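Local coordinates for protein B-agarase (Saccharophagus degradans, PDB 4BQ2) that hydrolyses the beta-glycosidic bonds of agarose chains as a family 50 exo-acting beta-agarase, at residues Ser292-Met297 against Gln700-Pro705; Ile288-Asn293 against Pro317-Gly322; Gly137-Pro142 against Glu714-Gly719. One frame throughout, in Å; residues are numbered along the deposited sequence.

In the fold
Interactions 1 and 2 start from the loop after strand 280-287 and share S292 and N293; this loop meets 700-705 on one hand and 317-322, which follows strand 296-301, on the other. Interactions 1 and 3 both use the long loop after strand 693-699, joined within itself by bonds from D703 to G719 and from Q700 to V718. Interaction 3 carries this loop across to 137-142, after strand 110-115 in the agarase CBM-like domain. Interactions 1 and 3 are mostly buried, interaction 2 only partly. Chemistry differs accordingly: apolar packing around a proline in 1, serine hydroxyls and a guanidinium in 2, an asparagine-to-carbonyl hydrogen bond plus arginine, glutamate and tyrosine side chains laid against one another in 3.

Interaction 1: Ser292-Met297 against Gln700-Pro705; sequences SNSSTM and QYMDSP
P705 packs its ring against the backbone of S294 and the side chain of T296, and this is the main part of the contact. Its CG lies 3.6 Å from the carbonyl O of S294, and its CB meets T296 CB at 3.8 Å, the two side chains sliding past each other in opposite directions. T296 holds OG1 anti to its backbone N (chi1 -171°); the hydroxyl is engaged by G708 O and T707 OG1, while the carbon at its base faces the proline. The second apolar touch comes from M702, whose chain folds at chi2 and chi3 and delivers the methyl CE to within 3.8 Å of S294 CB. The S294 hydroxyl is taken up separately, by S377 OG and L291 O.

The polar link between the segments runs through water. Water 1 accepts from Q700 NE2 at 3.2 Å; its 2.5 Å approach to N293 O is unusually short, which makes that half of the bridge doubtful in detail. The same NE2 also makes a weak bond to M702 O at 2.9 Å, so the Q700 amide serves both its own loop and the water.

In the fold, 700-705 begins just after strand 693-699 with a cis peptide bond before Q700, and strand 693-699 runs parallel to strand 280-287. Segment 292-297 climbs out of the loop following strand 280-287 and enters strand 296-301, where T296 pairs with Y376 of strand 373-376. The contact therefore joins the loops that follow two adjacent parallel strands, at the point where one of them enters the small antiparallel sheet.

Interaction 2: Ile288-Asn293 against Pro317-Gly322; sequences IIRLSN and PEDSKG
The loop that leaves strand 280-287 is met at R290 and S292 by a short 3-10 turn, 318-320, and the residues just after it. S320 is the centre of the polar traffic. Its OG accepts from R290 NH2 at 3.1 Å, with an N-H...O angle of 141° and the oxygen tilted 25° from the guanidinium plane. It donates in turn to D319 OD1 at 2.8 Å, approaching from above the carboxylate plane, and W436 NE1 adds a weak bond. The body of S320 packs as well: its CA sits over one face of the guanidinium, and CB comes 3.4 Å from R290 NH1. R290 reaches this far because its chain is extended from CG to NE. D319 OD1 stays 4.5 Å from R290 NH2, too far for a salt bridge; the S320 hydroxyl bridges the two by hydrogen bonds, and the opposite charges probably attract weakly.

S292 makes the second link. With chi1 at -58°, OG lies beside its own backbone N and donates to K321 O at 3.0 Å, arriving well above the carbonyl plane. That carbonyl is also bound by R362 NH2, which reaches S292 O too, so one arginine backs both sides of the junction. Water 2 donates to D319 O at 2.9 Å and to S292 O at 3.3 Å, closing a further bridge between the two backbones.

D319 OD1 and G322 N bond to different glycerol molecules, probably from the crystallisation liquor, which may mark a pocket. The loop after strand 280-287 is thus covered by an excursion coming after strand 296-301; its place beyond a parallel-paired strand is consistent with the (beta/alpha)8 barrel of related glycoside hydrolases, where such loops surround the substrate-binding face.

Interaction 3: Gly137-Pro142 against Glu714-Gly719; sequences GLRSNP and ENYNVG
N715 ND2 donates to S140 O at 2.9 Å, the direct hydrogen bond between the two loops. The oxygen lies close to the plane of the amide, the donor lies in the carbonyl plane, and the N-H...O angle is 144°. L138 crosses the amide at about a right angle, its CB 3.8 Å from N715 ND2. On its other branch N715 OD1 meets R139 CB at 3.4 Å, and this buried oxygen has no hydrogen-bonding partner in the model.

R139 does most of the remaining packing. Its chain bends at chi2 and chi3, which folds the guanidinium back alongside E714. E714 CG covers one guanidinium face, 3.7 Å from R139 NH2. Y716 turns its ring edge to the arginine: R139 CG lies near the ring plane, 3.6 Å from Y716 OH, and guanidinium and ring are 79° apart. E714 CB rests over a face of the same ring, offset toward its rim, so the three side chains interlock.

The charged ends meet through solvent. Water 3, at the guanidinium edge and in its plane, accepts from R139 NH1 at 3.0 Å and donates to E714 OE2 at 2.7 Å. R139 NH2 is bound to D712 O, and E714 OE2 also bonds a glycerol.

Chemically, the agarase CBM-like domain is joined to the loop after strand 693-699 by a hydrogen bond from the N715 amide to S140 O, in plane but somewhat bent, supported by backbone bonding of R139 with G713 and by carbon packing over flat groups, with the opposite charges of R139 and E714 probably adding a milder, water-mediated attraction.

Interaction 1: Ser292-Met297 against Gln700-Pro705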
loop_
_atom_site.group_PDB
_atom_site.type_symbol
_atom_site.label_atom_id
_atom_site.label_comp_id
_atom_site.label_asym_id
_atom_site.label_seq_id
_atom_site.Cartn_x
_atom_site.Cartn_y
_atom_site.Cartn_z
ATOM N N SER A 292 9.709 12.676 -4.167
ATOM C CA SER A 292 9.238 12.208 -5.473
ATOM C C SER A 292 7.726 11.999 -5.524
ATOM O O SER A 292 7.111 12.103 -6.583
ATOM C CB SER A 292 9.883 10.829 -5.803
ATOM O OG SER A 292 11.294 10.908 -5.789
ATOM N N ASN A 293 7.160 11.626 -4.388
ATOM C CA ASN A 293 5.757 11.175 -4.349
ATOM C C ASN A 293 4.823 12.185 -3.692
ATOM O O ASN A 293 3.670 11.848 -3.346
ATOM C CB ASN A 293 5.643 9.808 -3.670
ATOM C CG ASN A 293 6.359 8.729 -4.438
ATOM O OD1 ASN A 293 5.896 8.271 -5.510
ATOM N ND2 ASN A 293 7.478 8.294 -3.906
ATOM N N SER A 294 5.333 13.413 -3.526
ATOM C CA SER A 294 4.642 14.453 -2.764
ATOM C C SER A 294 3.930 15.458 -3.655
ATOM O O SER A 294 3.392 16.447 -3.151
ATOM C CB SER A 294 5.606 15.176 -1.801
ATOM O OG SER A 294 6.520 16.026 -2.496
ATOM N N SER A 295 3.949 15.244 -4.971
ATOM C CA SER A 295 3.248 16.160 -5.874
ATOM C C SER A 295 1.882 15.611 -6.263
ATOM O O SER A 295 1.672 14.392 -6.224
ATOM C CB SER A 295 4.098 16.462 -7.119
ATOM O OG SER A 295 4.044 15.383 -8.060
ATOM N N THR A 296 0.964 16.522 -6.628
ATOM C CA THR A 296 -0.431 16.201 -6.996
ATOM C C THR A 296 -0.772 16.883 -8.322
ATOM O O THR A 296 -0.311 18.007 -8.548
ATOM C CB THR A 296 -1.422 16.627 -5.876
ATOM O OG1 THR A 296 -2.735 16.127 -6.162
ATOM C CG2 THR A 296 -1.425 18.184 -5.585
ATOM N N MET A 297 -1.526 16.210 -9.211
ATOM C CA MET A 297 -1.803 16.782 -10.536
ATOM C C MET A 297 -2.626 18.082 -10.428
ATOM O O MET A 297 -3.669 18.097 -9.770
ATOM C CB MET A 297 -2.505 15.764 -11.473
ATOM C CG MET A 297 -1.705 14.511 -11.863
ATOM S SD MET A 297 -0.114 14.820 -12.662
ATOM C CE MET A 297 0.075 13.294 -13.573
ATOM N N GLN A 700 4.047 5.756 5.079
ATOM C CA GLN A 700 5.336 6.329 4.685
ATOM C C GLN A 700 5.644 7.552 5.575
ATOM O O GLN A 700 4.925 7.819 6.517
ATOM C CB GLN A 700 5.245 6.750 3.218
ATOM C CG GLN A 700 4.051 7.707 2.996
ATOM C CD GLN A 700 3.860 8.121 1.561
ATOM O OE1 GLN A 700 4.528 7.630 0.650
ATOM N NE2 GLN A 700 2.937 9.032 1.346
ATOM N N TYR A 701 6.696 8.310 5.257
ATOM C CA TYR A 701 7.130 9.429 6.105
ATOM C C TYR A 701 6.053 10.542 6.139
ATOM O O TYR A 701 5.732 11.067 7.201
ATOM C CB TYR A 701 8.454 9.974 5.537
ATOM C CG TYR A 701 9.145 11.086 6.305
ATOM C CD1 TYR A 701 8.924 11.298 7.655
ATOM C CD2 TYR A 701 10.109 11.881 5.654
ATOM C CE1 TYR A 701 9.582 12.328 8.331
ATOM C CE2 TYR A 701 10.810 12.859 6.332
ATOM C CZ TYR A 701 10.540 13.090 7.660
ATOM O OH TYR A 701 11.263 14.097 8.315
ATOM N N MET A 702 5.542 10.915 4.964
ATOM C CA MET A 702 4.608 12.065 4.870
ATOM C C MET A 702 3.240 11.574 4.431
ATOM O O MET A 702 3.174 10.556 3.752
ATOM C CB MET A 702 5.116 13.064 3.834
ATOM C CG MET A 702 6.517 13.582 4.140
ATOM S SD MET A 702 7.813 13.174 2.922
ATOM C CE MET A 702 7.242 13.892 1.376
ATOM N N ASP A 703 2.170 12.298 4.770
ATOM C CA ASP A 703 0.866 12.001 4.175
ATOM C C ASP A 703 1.004 12.119 2.686
ATOM O O ASP A 703 1.771 12.965 2.184
ATOM C CB ASP A 703 -0.210 13.025 4.615
ATOM C CG ASP A 703 -0.616 12.880 6.062
ATOM O OD1 ASP A 703 -0.501 11.767 6.634
ATOM O OD2 ASP A 703 -1.034 13.915 6.641
ATOM N N SER A 704 0.224 11.325 1.962
ATOM C CA SER A 704 0.015 11.562 0.544
ATOM C C SER A 704 -0.801 12.864 0.410
ATOM O O SER A 704 -1.585 13.173 1.303
ATOM C CB SER A 704 -0.807 10.442 -0.110
ATOM O OG SER A 704 -0.422 9.147 0.269
ATOM N N PRO A 705 -0.637 13.595 -0.712
ATOM C CA PRO A 705 -1.438 14.785 -1.015
ATOM C C PRO A 705 -2.939 14.535 -0.866
ATOM O O PRO A 705 -3.424 13.458 -1.182
ATOM C CB PRO A 705 -1.092 15.067 -2.465
ATOM C CG PRO A 705 0.332 14.578 -2.603
ATOM C CD PRO A 705 0.368 13.331 -1.769
HETATM O O HOH W 1 2.772 10.282 -1.575
#

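Interaction 2: Ile288-Asn293 against Pro317-Gly322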
loop_
_atom_site.group_PDB
_atom_site.type_symbol
_atom_site.label_atom_id
_atom_site.label_comp_id
_atom_site.label_asym_id
_atom_site.label_seq_id
_atom_site.Cartn_x
_atom_site.Cartn_y
_atom_site.Cartn_z
ATOM N N ILE A 288 9.842 5.938 1.922
ATOM C CA ILE A 288 9.559 7.152 1.103
ATOM C C ILE A 288 10.084 8.396 1.813
ATOM O O ILE A 288 9.331 9.333 2.166
ATOM C CB ILE A 288 8.063 7.326 0.707
ATOM C CG1 ILE A 288 7.478 6.009 0.144
ATOM C CG2 ILE A 288 7.938 8.476 -0.309
ATOM C CD1 ILE A 288 7.754 5.778 -1.346
ATOM N N ILE A 289 11.382 8.375 2.046
ATOM C CA ILE A 289 12.064 9.503 2.652
ATOM C C ILE A 289 12.732 10.238 1.501
ATOM O O ILE A 289 13.968 10.217 1.298
ATOM C CB ILE A 289 13.024 9.042 3.775
ATOM C CG1 ILE A 289 12.222 8.323 4.879
ATOM C CG2 ILE A 289 13.738 10.258 4.392
ATOM C CD1 ILE A 289 13.118 7.752 5.956
ATOM N N ARG A 290 11.858 10.881 0.725
ATOM C CA ARG A 290 12.191 11.574 -0.494
ATOM C C ARG A 290 10.972 12.444 -0.828
ATOM O O ARG A 290 9.890 12.295 -0.229
ATOM C CB ARG A 290 12.422 10.568 -1.643
ATOM C CG ARG A 290 11.205 9.655 -1.923
ATOM C CD ARG A 290 11.564 8.706 -3.047
ATOM N NE ARG A 290 10.429 7.916 -3.536
ATOM C CZ ARG A 290 10.531 6.922 -4.417
ATOM N NH1 ARG A 290 11.741 6.533 -4.870
ATOM N NH2 ARG A 290 9.431 6.274 -4.804
ATOM N N LEU A 291 11.115 13.281 -1.842
ATOM C CA LEU A 291 10.012 14.166 -2.241
ATOM C C LEU A 291 9.240 13.734 -3.495
ATOM O O LEU A 291 8.234 14.365 -3.824
ATOM C CB LEU A 291 10.543 15.616 -2.392
ATOM C CG LEU A 291 11.199 16.201 -1.124
ATOM C CD1 LEU A 291 11.631 17.659 -1.362
ATOM C CD2 LEU A 291 10.283 16.139 0.093
ATOM N N SER A 292 9.709 12.676 -4.167
ATOM C CA SER A 292 9.238 12.208 -5.473
ATOM C C SER A 292 7.726 11.999 -5.524
ATOM O O SER A 292 7.111 12.103 -6.583
ATOM C CB SER A 292 9.883 10.829 -5.803
ATOM O OG SER A 292 11.294 10.908 -5.789
ATOM N N ASN A 293 7.160 11.626 -4.388
ATOM C CA ASN A 293 5.757 11.175 -4.349
ATOM C C ASN A 293 4.823 12.185 -3.692
ATOM O O ASN A 293 3.670 11.848 -3.346
ATOM C CB ASN A 293 5.643 9.808 -3.670
ATOM C CG ASN A 293 6.359 8.729 -4.438
ATOM O OD1 ASN A 293 5.896 8.271 -5.510
ATOM N ND2 ASN A 293 7.478 8.294 -3.906
ATOM N N PRO A 317 12.094 4.375 -12.609
ATOM C CA PRO A 317 10.782 4.559 -13.181
ATOM C C PRO A 317 10.257 5.951 -12.831
ATOM O O PRO A 317 10.681 6.562 -11.832
ATOM C CB PRO A 317 9.919 3.453 -12.536
ATOM C CG PRO A 317 10.646 3.039 -11.313
ATOM C CD PRO A 317 12.082 3.472 -11.444
ATOM N N GLU A 318 9.340 6.430 -13.665
ATOM C CA GLU A 318 8.887 7.823 -13.623
ATOM C C GLU A 318 8.350 8.189 -12.249
ATOM O O GLU A 318 8.649 9.261 -11.736
ATOM C CB GLU A 318 7.839 8.093 -14.723
ATOM C CG GLU A 318 7.416 9.570 -14.830
ATOM C CD GLU A 318 8.476 10.491 -15.467
ATOM O OE1 GLU A 318 9.630 10.028 -15.724
ATOM O OE2 GLU A 318 8.161 11.700 -15.702
ATOM N N ASP A 319 7.584 7.283 -11.641
ATOM C CA ASP A 319 7.039 7.500 -10.299
ATOM C C ASP A 319 8.112 7.816 -9.219
ATOM O O ASP A 319 7.849 8.525 -8.244
ATOM C CB ASP A 319 6.199 6.282 -9.890
ATOM C CG ASP A 319 7.041 5.036 -9.710
ATOM O OD1 ASP A 319 7.523 4.801 -8.559
ATOM O OD2 ASP A 319 7.208 4.299 -10.706
ATOM N N SER A 320 9.331 7.316 -9.430
ATOM C CA SER A 320 10.413 7.396 -8.438
ATOM C C SER A 320 11.494 8.393 -8.857
ATOM O O SER A 320 12.509 8.531 -8.173
ATOM C CB SER A 320 11.041 6.005 -8.198
ATOM O OG SER A 320 10.111 5.128 -7.582
ATOM N N LYS A 321 11.244 9.136 -9.938
ATOM C CA LYS A 321 12.167 10.184 -10.378
ATOM C C LYS A 321 12.161 11.367 -9.428
ATOM O O LYS A 321 11.210 11.570 -8.682
ATOM C CB LYS A 321 11.850 10.652 -11.810
ATOM C CG LYS A 321 12.067 9.546 -12.843
ATOM C CD LYS A 321 13.534 9.380 -13.194
ATOM C CE LYS A 321 14.004 10.463 -14.175
ATOM N NZ LYS A 321 15.464 10.324 -14.454
ATOM N N GLY A 322 13.234 12.144 -9.444
ATOM C CA GLY A 322 13.223 13.411 -8.699
ATOM C C GLY A 322 12.082 14.275 -9.220
ATOM O O GLY A 322 11.595 14.045 -10.345
HETATM O O HOH W 2 5.809 10.377 -9.018
#

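Interaction 3: Gly137-Pro142 against Glu714-Gly719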
loop_
_atom_site.group_PDB
_atom_site.type_symbol
_atom_site.label_atom_id
_atom_site.label_comp_id
_atom_site.label_asym_id
_atom_site.label_seq_id
_atom_site.Cartn_x
_atom_site.Cartn_y
_atom_site.Cartn_z
ATOM N N GLY A 137 -9.634 11.495 -9.692
ATOM C CA GLY A 137 -8.233 11.146 -9.459
ATOM C C GLY A 137 -7.869 11.103 -7.987
ATOM O O GLY A 137 -6.676 11.144 -7.636
ATOM N N LEU A 138 -8.893 11.006 -7.143
ATOM C CA LEU A 138 -8.754 10.746 -5.717
ATOM C C LEU A 138 -9.182 9.298 -5.457
ATOM O O LEU A 138 -10.162 8.842 -6.060
ATOM C CB LEU A 138 -9.675 11.683 -4.946
ATOM C CG LEU A 138 -9.102 13.081 -4.641
ATOM C CD1 LEU A 138 -8.889 13.888 -5.906
ATOM C CD2 LEU A 138 -10.040 13.784 -3.680
ATOM N N ARG A 139 -8.453 8.572 -4.591
ATOM C CA ARG A 139 -8.810 7.183 -4.280
ATOM C C ARG A 139 -10.175 7.139 -3.617
ATOM O O ARG A 139 -10.940 6.221 -3.827
ATOM C CB ARG A 139 -7.762 6.501 -3.362
ATOM C CG ARG A 139 -8.011 4.992 -3.190
ATOM C CD ARG A 139 -8.058 4.292 -4.554
ATOM N NE ARG A 139 -6.880 4.626 -5.375
ATOM C CZ ARG A 139 -5.763 3.909 -5.449
ATOM N NH1 ARG A 139 -5.648 2.753 -4.781
ATOM N NH2 ARG A 139 -4.767 4.330 -6.223
ATOM N N SER A 140 -10.463 8.149 -2.802
ATOM C CA SER A 140 -11.798 8.366 -2.296
ATOM C C SER A 140 -12.023 9.864 -2.259
ATOM O O SER A 140 -11.085 10.670 -2.035
ATOM C CB SER A 140 -11.980 7.760 -0.903
ATOM O OG SER A 140 -13.337 7.401 -0.695
ATOM N N ASN A 141 -13.279 10.227 -2.482
ATOM C CA ASN A 141 -13.674 11.602 -2.645
ATOM C C ASN A 141 -14.169 12.210 -1.378
ATOM O O ASN A 141 -14.626 11.504 -0.467
ATOM C CB ASN A 141 -14.807 11.692 -3.708
ATOM C CG ASN A 141 -14.273 11.828 -5.119
ATOM O OD1 ASN A 141 -13.082 12.084 -5.323
ATOM N ND2 ASN A 141 -15.145 11.646 -6.113
ATOM N N PRO A 142 -14.169 13.558 -1.333
ATOM C CA PRO A 142 -14.959 14.186 -0.285
ATOM C C PRO A 142 -16.413 13.792 -0.515
ATOM O O PRO A 142 -16.763 13.416 -1.631
ATOM C CB PRO A 142 -14.744 15.699 -0.516
ATOM C CG PRO A 142 -14.170 15.828 -1.879
ATOM C CD PRO A 142 -13.519 14.522 -2.241
ATOM N N GLU A 714 -3.550 7.803 -4.782
ATOM C CA GLU A 714 -3.599 7.526 -3.338
ATOM C C GLU A 714 -3.516 8.875 -2.595
ATOM O O GLU A 714 -2.624 9.707 -2.885
ATOM C CB GLU A 714 -2.452 6.603 -2.883
ATOM C CG GLU A 714 -2.581 5.147 -3.356
ATOM C CD GLU A 714 -1.475 4.254 -2.819
ATOM O OE1 GLU A 714 -0.677 4.717 -1.956
ATOM O OE2 GLU A 714 -1.413 3.070 -3.240
ATOM N N ASN A 715 -4.427 9.061 -1.642
ATOM C CA ASN A 715 -4.624 10.325 -0.940
ATOM C C ASN A 715 -4.780 10.095 0.546
ATOM O O ASN A 715 -5.718 10.598 1.168
ATOM C CB ASN A 715 -5.852 11.100 -1.526
ATOM C CG ASN A 715 -7.181 10.337 -1.395
ATOM O OD1 ASN A 715 -7.211 9.114 -1.195
ATOM N ND2 ASN A 715 -8.295 11.075 -1.485
ATOM N N TYR A 716 -3.861 9.317 1.125
ATOM C CA TYR A 716 -4.041 8.756 2.456
ATOM C C TYR A 716 -3.374 9.486 3.628
ATOM O O TYR A 716 -2.302 10.074 3.476
ATOM C CB TYR A 716 -3.434 7.326 2.455
ATOM C CG TYR A 716 -3.945 6.321 1.432
ATOM C CD1 TYR A 716 -5.241 6.407 0.893
ATOM C CD2 TYR A 716 -3.149 5.226 1.062
ATOM C CE1 TYR A 716 -5.706 5.480 -0.020
ATOM C CE2 TYR A 716 -3.613 4.264 0.170
ATOM C CZ TYR A 716 -4.886 4.381 -0.364
ATOM O OH TYR A 716 -5.354 3.420 -1.252
ATOM N N ASN A 717 -3.948 9.328 4.822
ATOM C CA ASN A 717 -3.321 9.779 6.065
ATOM C C ASN A 717 -2.372 8.722 6.571
ATOM O O ASN A 717 -2.658 8.052 7.542
ATOM C CB ASN A 717 -4.367 10.124 7.145
ATOM C CG ASN A 717 -3.733 10.451 8.505
ATOM O OD1 ASN A 717 -2.607 11.035 8.595
ATOM N ND2 ASN A 717 -4.396 10.043 9.554
ATOM N N VAL A 718 -1.223 8.593 5.920
ATOM C CA VAL A 718 -0.308 7.524 6.246
ATOM C C VAL A 718 1.044 8.073 6.693
ATOM O O VAL A 718 1.997 7.311 6.844
ATOM C CB VAL A 718 -0.198 6.509 5.089
ATOM C CG1 VAL A 718 -1.541 5.821 4.911
ATOM C CG2 VAL A 718 0.243 7.168 3.790
ATOM N N GLY A 719 1.096 9.388 6.947
ATOM C CA GLY A 719 2.365 10.040 7.327
ATOM C C GLY A 719 2.638 10.012 8.819
ATOM O O GLY A 719 1.703 9.940 9.628
HETATM O O HOH W 3 -2.840 1.643 -5.030
#